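Long-range contact in SusD/RagB family nutrient-binding outer membrane lipoprotein (Bacteroides vulgatus, PDB 4F7A), which probably binds glycans, such as mucin O-glycans, at the outer membrane as a SusD-type lipoprotein with a TPR-like helical fold: residues A[17-25]-A[103-113]. Residues are numbered along the deposited sequence; the frame is centred on the assembly and turned at random.
Sequences DFQKYTTNF and ITQDEAKYKHF
The ring of Tyr-21 lies between two unlike layers: the aliphatic chain of Lys-20 covers the centre of one face, and the ring of Tyr-110 covers the opposite face near the rim. The two tyrosine rings are tilted by 32°, their centroids 4.1 Å apart, and they come closest where Tyr-21 CE2 sits 3.4 Å from Tyr-110 CE2. At the edge of the Tyr-21 ring, close to its plane, lie Asp-17 OD2 and Ile-103 O, the latter 3.6 Å from Tyr-21 CE1, a slightly positive aromatic C-H. Phe-25 likewise brings its CZ 3.3 Å from Phe-113 O, while the Phe-113 ring turns its edge to Tyr-21 CB. Tyrosine suits position 21 because its flat ring is wide enough to reach Ile-103, Thr-104 and Tyr-110 at once. Thr-104 has two different branches: CG2 packs on Tyr-21 CD1, and OG1 is hydrogen-bonded to Ser-100 O, one turn earlier. Ile-103 lays CD1 against the backbone of helix 15-30, 3.4 Å from Lys-20 O, and beside Asn-24 ND2. With CG beside the backbone N (chi1 -70°), Tyr-110 offers a ring for the Tyr-21 face and a terminal hydroxyl for Asp-17, donating from OH to the anti lone pair of OD2 at 2.8 Å. Replacing Tyr-21 by an alanine would probably open a gap between Ile-103, Thr-104 and Tyr-110 and leave the Tyr-110 ring freer to shift. Beyond the edge of the Tyr-21 ring, a water donates to Ile-103 O and Glu-107 OE2 and takes a weak bond from Lys-20 NZ. In this TPR-like helical fold, helix 15-30 thus packs across the end of helix 84-104, the link after it and the first turn of helix 111-132 through an aromatic centre with polar margins, where water-bridged Lys-20 and Glu-107 probably attract only modestly.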
ATOM      1  N   ASP A  17      -8.593  26.309 -20.405  1.00 51.26           N
ATOM      2  CA  ASP A  17      -7.855  25.033 -20.346  1.00 49.96           C
ATOM      3  C   ASP A  17      -7.485  24.603 -18.913  1.00 47.38           C
ATOM      4  O   ASP A  17      -7.575  23.412 -18.571  1.00 45.43           O
ATOM      5  CB  ASP A  17      -6.588  25.085 -21.226  1.00 50.68           C
ATOM      6  CG  ASP A  17      -6.913  25.056 -22.735  1.00 56.08           C
ATOM      7  OD1 ASP A  17      -7.867  25.750 -23.153  1.00 53.74           O
ATOM      8  OD2 ASP A  17      -6.218  24.336 -23.498  1.00 58.11           O
ATOM      9  N   PHE A  18      -7.074  25.562 -18.077  1.00 42.82           N
ATOM     10  CA  PHE A  18      -6.836  25.274 -16.670  1.00 39.39           C
ATOM     11  C   PHE A  18      -8.067  24.595 -16.041  1.00 39.28           C
ATOM     12  O   PHE A  18      -7.949  23.540 -15.440  1.00 36.93           O
ATOM     13  CB  PHE A  18      -6.469  26.538 -15.868  1.00 39.66           C
ATOM     14  CG  PHE A  18      -6.362  26.283 -14.398  1.00 39.18           C
ATOM     15  CD1 PHE A  18      -5.172  25.802 -13.849  1.00 41.38           C
ATOM     16  CD2 PHE A  18      -7.473  26.446 -13.564  1.00 46.30           C
ATOM     17  CE1 PHE A  18      -5.085  25.507 -12.480  1.00 35.15           C
ATOM     18  CE2 PHE A  18      -7.395  26.160 -12.190  1.00 47.05           C
ATOM     19  CZ  PHE A  18      -6.197  25.691 -11.647  1.00 40.82           C
ATOM     20  N   GLN A  19      -9.245  25.201 -16.166  1.00 39.97           N
ATOM     21  CA  GLN A  19     -10.472  24.616 -15.598  1.00 41.11           C
ATOM     22  C   GLN A  19     -10.818  23.285 -16.275  1.00 39.90           C
ATOM     23  O   GLN A  19     -11.400  22.389 -15.646  1.00 38.24           O
ATOM     24  CB  GLN A  19     -11.671  25.575 -15.750  1.00 43.79           C
ATOM     25  CG  GLN A  19     -11.545  26.906 -15.001  1.00 48.19           C
ATOM     26  CD  GLN A  19     -11.396  26.726 -13.494  1.00 54.33           C
ATOM     27  OE1 GLN A  19     -11.970  25.808 -12.901  1.00 52.46           O
ATOM     28  NE2 GLN A  19     -10.620  27.603 -12.872  1.00 54.70           N
ATOM     29  N   LYS A  20     -10.461  23.171 -17.556  1.00 38.44           N
ATOM     30  CA  LYS A  20     -10.750  21.966 -18.330  1.00 38.62           C
ATOM     31  C   LYS A  20      -9.953  20.787 -17.777  1.00 33.50           C
ATOM     32  O   LYS A  20     -10.544  19.767 -17.464  1.00 33.64           O
ATOM     33  CB  LYS A  20     -10.467  22.170 -19.834  1.00 39.95           C
ATOM     34  CG  LYS A  20     -11.035  21.058 -20.746  1.00 43.39           C
ATOM     35  CD  LYS A  20     -10.841  21.381 -22.238  1.00 48.52           C
ATOM     36  CE  LYS A  20     -10.881  20.140 -23.135  1.00 49.74           C
ATOM     37  NZ  LYS A  20     -12.237  19.550 -23.251  1.00 52.35           N
ATOM     38  N   TYR A  21      -8.638  20.941 -17.617  1.00 33.19           N
ATOM     39  CA  TYR A  21      -7.747  19.796 -17.293  1.00 32.81           C
ATOM     40  C   TYR A  21      -7.199  19.704 -15.892  1.00 32.66           C
ATOM     41  O   TYR A  21      -7.121  18.611 -15.321  1.00 31.79           O
ATOM     42  CB  TYR A  21      -6.528  19.802 -18.202  1.00 34.61           C
ATOM     43  CG  TYR A  21      -6.866  19.756 -19.654  1.00 34.31           C
ATOM     44  CD1 TYR A  21      -7.320  18.577 -20.244  1.00 35.46           C
ATOM     45  CD2 TYR A  21      -6.742  20.880 -20.446  1.00 42.17           C
ATOM     46  CE1 TYR A  21      -7.647  18.531 -21.566  1.00 27.82           C
ATOM     47  CE2 TYR A  21      -7.074  20.851 -21.776  1.00 39.10           C
ATOM     48  CZ  TYR A  21      -7.513  19.672 -22.334  1.00 37.27           C
ATOM     49  OH  TYR A  21      -7.832  19.648 -23.651  1.00 38.52           O
ATOM     50  N   THR A  22      -6.790  20.835 -15.322  1.00 30.66           N
ATOM     51  CA  THR A  22      -5.961  20.787 -14.122  0.50 29.42           C
ATOM     52  C   THR A  22      -6.740  20.371 -12.873  1.00 27.58           C
ATOM     53  O   THR A  22      -6.217  19.627 -12.037  1.00 27.89           O
ATOM     54  CB  THR A  22      -5.184  22.128 -13.924  0.50 31.22           C
ATOM     55  OG1 THR A  22      -4.244  22.288 -14.997  0.50 32.80           O
ATOM     56  CG2 THR A  22      -4.440  22.135 -12.622  0.50 26.67           C
ATOM     57  N   THR A  23      -7.984  20.825 -12.747  0.50 26.33           N
ATOM     58  CA  THR A  23      -8.810  20.492 -11.582  0.50 25.89           C
ATOM     59  C   THR A  23      -9.019  18.985 -11.417  0.50 25.14           C
ATOM     60  O   THR A  23      -9.015  18.469 -10.290  0.50 23.59           O
ATOM     61  CB  THR A  23     -10.203  21.181 -11.639  0.50 28.51           C
ATOM     62  OG1 THR A  23     -10.039  22.610 -11.598  0.50 30.71           O
ATOM     63  CG2 THR A  23     -11.081  20.723 -10.467  0.50 29.07           C
ATOM     64  N   ASN A  24      -9.203  18.272 -12.530  1.00 21.36           N
ATOM     65  CA  ASN A  24      -9.337  16.815 -12.468  1.00 18.85           C
ATOM     66  C   ASN A  24      -8.118  16.166 -11.801  1.00 15.47           C
ATOM     67  O   ASN A  24      -8.253  15.240 -11.008  1.00 15.22           O
ATOM     68  CB  ASN A  24      -9.519  16.185 -13.878  1.00 17.01           C
ATOM     69  CG  ASN A  24     -10.854  16.539 -14.529  1.00 20.37           C
ATOM     70  OD1 ASN A  24     -11.850  16.783 -13.855  1.00 19.92           O
ATOM     71  ND2 ASN A  24     -10.867  16.576 -15.853  1.00 20.37           N
ATOM     72  N   PHE A  25      -6.934  16.655 -12.130  1.00 14.22           N
ATOM     73  CA  PHE A  25      -5.709  16.133 -11.563  1.00 14.47           C
ATOM     74  C   PHE A  25      -5.622  16.342 -10.059  1.00 16.69           C
ATOM     75  O   PHE A  25      -5.061  15.511  -9.358  1.00 16.31           O
ATOM     76  CB  PHE A  25      -4.499  16.744 -12.247  1.00 15.46           C
ATOM     77  CG  PHE A  25      -4.216  16.123 -13.583  1.00 14.31           C
ATOM     78  CD1 PHE A  25      -3.527  14.925 -13.659  1.00 18.59           C
ATOM     79  CD2 PHE A  25      -4.683  16.702 -14.729  1.00 18.30           C
ATOM     80  CE1 PHE A  25      -3.290  14.325 -14.895  1.00 19.60           C
ATOM     81  CE2 PHE A  25      -4.473  16.114 -15.962  1.00 18.16           C
ATOM     82  CZ  PHE A  25      -3.750  14.926 -16.037  1.00 14.93           C
ATOM     83  N   ILE A 103     -10.912  13.264 -22.060  1.00 19.86           N
ATOM     84  CA  ILE A 103     -10.647  14.595 -22.590  1.00 20.85           C
ATOM     85  C   ILE A 103      -9.203  14.829 -22.980  1.00 20.33           C
ATOM     86  O   ILE A 103      -8.905  15.840 -23.579  1.00 21.72           O
ATOM     87  CB  ILE A 103     -11.173  15.753 -21.672  1.00 22.57           C
ATOM     88  CG1 ILE A 103     -10.379  15.876 -20.365  1.00 21.00           C
ATOM     89  CG2 ILE A 103     -12.689  15.591 -21.426  1.00 24.21           C
ATOM     90  CD1 ILE A 103     -10.927  16.977 -19.452  1.00 21.52           C
ATOM     91  N   THR A 104      -8.299  13.907 -22.668  1.00 21.05           N
ATOM     92  CA  THR A 104      -6.899  14.089 -23.066  1.00 20.45           C
ATOM     93  C   THR A 104      -6.426  13.081 -24.118  1.00 23.29           C
ATOM     94  O   THR A 104      -5.482  13.376 -24.862  1.00 22.71           O
ATOM     95  CB  THR A 104      -5.939  14.020 -21.873  1.00 21.26           C
ATOM     96  OG1 THR A 104      -6.040  12.747 -21.242  1.00 17.09           O
ATOM     97  CG2 THR A 104      -6.232  15.146 -20.843  1.00 18.94           C
ATOM     98  N   GLN A 105      -7.079  11.919 -24.193  1.00 22.84           N
ATOM     99  CA  GLN A 105      -6.589  10.823 -25.051  1.00 23.79           C
ATOM    100  C   GLN A 105      -6.480  11.175 -26.539  1.00 26.01           C
ATOM    101  O   GLN A 105      -5.619  10.637 -27.228  1.00 25.66           O
ATOM    102  CB  GLN A 105      -7.422   9.544 -24.865  1.00 23.37           C
ATOM    103  CG  GLN A 105      -8.871   9.641 -25.303  1.00 23.34           C
ATOM    104  CD  GLN A 105      -9.647   8.367 -24.999  1.00 29.86           C
ATOM    105  OE1 GLN A 105      -9.127   7.437 -24.391  1.00 29.40           O
ATOM    106  NE2 GLN A 105     -10.901   8.326 -25.428  1.00 32.37           N
ATOM    107  N   ASP A 106      -7.328  12.089 -27.012  1.00 25.74           N
ATOM    108  CA  ASP A 106      -7.351  12.496 -28.410  1.00 29.11           C
ATOM    109  C   ASP A 106      -6.799  13.916 -28.591  1.00 30.58           C
ATOM    110  O   ASP A 106      -6.953  14.476 -29.664  1.00 32.05           O
ATOM    111  CB  ASP A 106      -8.797  12.443 -28.966  1.00 28.97           C
ATOM    112  CG  ASP A 106      -9.399  11.033 -28.939  1.00 37.68           C
ATOM    113  OD1 ASP A 106      -8.654  10.087 -29.293  1.00 26.77           O
ATOM    114  OD2 ASP A 106     -10.612  10.890 -28.580  1.00 36.72           O
ATOM    115  N   GLU A 107      -6.153  14.494 -27.566  1.00 27.11           N
ATOM    116  CA  GLU A 107      -5.672  15.885 -27.645  1.00 28.29           C
ATOM    117  C   GLU A 107      -4.187  15.966 -27.999  1.00 28.08           C
ATOM    118  O   GLU A 107      -3.321  15.516 -27.238  1.00 27.32           O
ATOM    119  CB  GLU A 107      -5.930  16.644 -26.334  1.00 25.94           C
ATOM    120  CG  GLU A 107      -7.378  17.032 -26.100  1.00 30.73           C
ATOM    121  CD  GLU A 107      -7.939  18.005 -27.149  1.00 33.85           C
ATOM    122  OE1 GLU A 107      -7.161  18.648 -27.872  1.00 36.53           O
ATOM    123  OE2 GLU A 107      -9.174  18.114 -27.251  1.00 37.05           O
ATOM    124  N   ALA A 108      -3.897  16.584 -29.140  1.00 28.63           N
ATOM    125  CA  ALA A 108      -2.544  16.605 -29.683  1.00 29.71           C
ATOM    126  C   ALA A 108      -1.564  17.290 -28.736  1.00 28.10           C
ATOM    127  O   ALA A 108      -0.414  16.885 -28.633  1.00 29.76           O
ATOM    128  CB  ALA A 108      -2.529  17.310 -31.046  1.00 31.12           C
ATOM    129  N   LYS A 109      -2.015  18.333 -28.058  1.00 26.62           N
ATOM    130  CA  LYS A 109      -1.130  19.136 -27.215  1.00 26.99           C
ATOM    131  C   LYS A 109      -1.080  18.640 -25.752  1.00 24.28           C
ATOM    132  O   LYS A 109      -0.380  19.214 -24.940  1.00 25.45           O
ATOM    133  CB  LYS A 109      -1.542  20.620 -27.261  1.00 28.95           C
ATOM    134  CG  LYS A 109      -1.414  21.302 -28.657  1.00 34.90           C
ATOM    135  N   TYR A 110      -1.808  17.579 -25.424  1.00 22.42           N
ATOM    136  CA  TYR A 110      -1.868  17.073 -24.044  1.00 20.73           C
ATOM    137  C   TYR A 110      -1.498  15.596 -23.896  1.00 20.05           C
ATOM    138  O   TYR A 110      -2.034  14.898 -23.038  1.00 19.41           O
ATOM    139  CB  TYR A 110      -3.261  17.328 -23.472  1.00 21.35           C
ATOM    140  CG  TYR A 110      -3.489  18.792 -23.237  1.00 26.85           C
ATOM    141  CD1 TYR A 110      -2.930  19.424 -22.130  1.00 33.21           C
ATOM    142  CD2 TYR A 110      -4.208  19.561 -24.139  1.00 35.19           C
ATOM    143  CE1 TYR A 110      -3.111  20.778 -21.903  1.00 36.17           C
ATOM    144  CE2 TYR A 110      -4.399  20.929 -23.924  1.00 39.42           C
ATOM    145  CZ  TYR A 110      -3.853  21.529 -22.799  1.00 41.08           C
ATOM    146  OH  TYR A 110      -4.021  22.885 -22.559  1.00 43.65           O
ATOM    147  N   LYS A 111      -0.556  15.129 -24.703  1.00 20.41           N
ATOM    148  CA  LYS A 111      -0.086  13.752 -24.585  1.00 20.24           C
ATOM    149  C   LYS A 111       0.518  13.473 -23.219  1.00 19.92           C
ATOM    150  O   LYS A 111       0.365  12.358 -22.688  1.00 18.22           O
ATOM    151  CB  LYS A 111       0.938  13.442 -25.666  1.00 23.64           C
ATOM    152  CG  LYS A 111       0.354  13.457 -27.073  1.00 25.53           C
ATOM    153  CD  LYS A 111       1.417  13.114 -28.117  1.00 31.75           C
ATOM    154  CE  LYS A 111       0.847  13.175 -29.525  1.00 37.28           C
ATOM    155  NZ  LYS A 111       0.730  14.583 -30.015  1.00 42.61           N
ATOM    156  N   HIS A 112       1.222  14.467 -22.669  1.00 16.19           N
ATOM    157  CA  HIS A 112       1.761  14.376 -21.318  1.00 17.50           C
ATOM    158  C   HIS A 112       0.679  14.250 -20.237  1.00 16.50           C
ATOM    159  O   HIS A 112       0.824  13.440 -19.309  1.00 16.04           O
ATOM    160  CB  HIS A 112       2.750  15.517 -21.008  1.00 16.49           C
ATOM    161  CG  HIS A 112       2.185  16.904 -21.120  1.00 19.22           C
ATOM    162  ND1 HIS A 112       1.218  17.262 -22.039  1.00 18.16           N
ATOM    163  CD2 HIS A 112       2.528  18.049 -20.475  1.00 20.41           C
ATOM    164  CE1 HIS A 112       0.967  18.559 -21.933  1.00 27.61           C
ATOM    165  NE2 HIS A 112       1.742  19.060 -20.986  1.00 18.94           N
ATOM    166  N   PHE A 113      -0.400  15.025 -20.353  1.00 14.87           N
ATOM    167  CA  PHE A 113      -1.507  14.934 -19.374  1.00 15.35           C
ATOM    168  C   PHE A 113      -2.243  13.607 -19.500  1.00 15.00           C
ATOM    169  O   PHE A 113      -2.714  13.042 -18.515  1.00 15.45           O
ATOM    170  CB  PHE A 113      -2.517  16.068 -19.579  1.00 17.32           C
ATOM    171  CG  PHE A 113      -2.108  17.424 -18.972  1.00 20.65           C
ATOM    172  CD1 PHE A 113      -0.767  17.784 -18.802  1.00 19.02           C
ATOM    173  CD2 PHE A 113      -3.094  18.368 -18.668  1.00 21.30           C
ATOM    174  CE1 PHE A 113      -0.425  19.030 -18.308  1.00 19.13           C
ATOM    175  CE2 PHE A 113      -2.761  19.624 -18.157  1.00 23.48           C
ATOM    176  CZ  PHE A 113      -1.424  19.958 -17.976  1.00 22.58           C
TER
HETATM  177  O   HOH W   1     -10.383  17.591 -24.882  1.00 30.04           O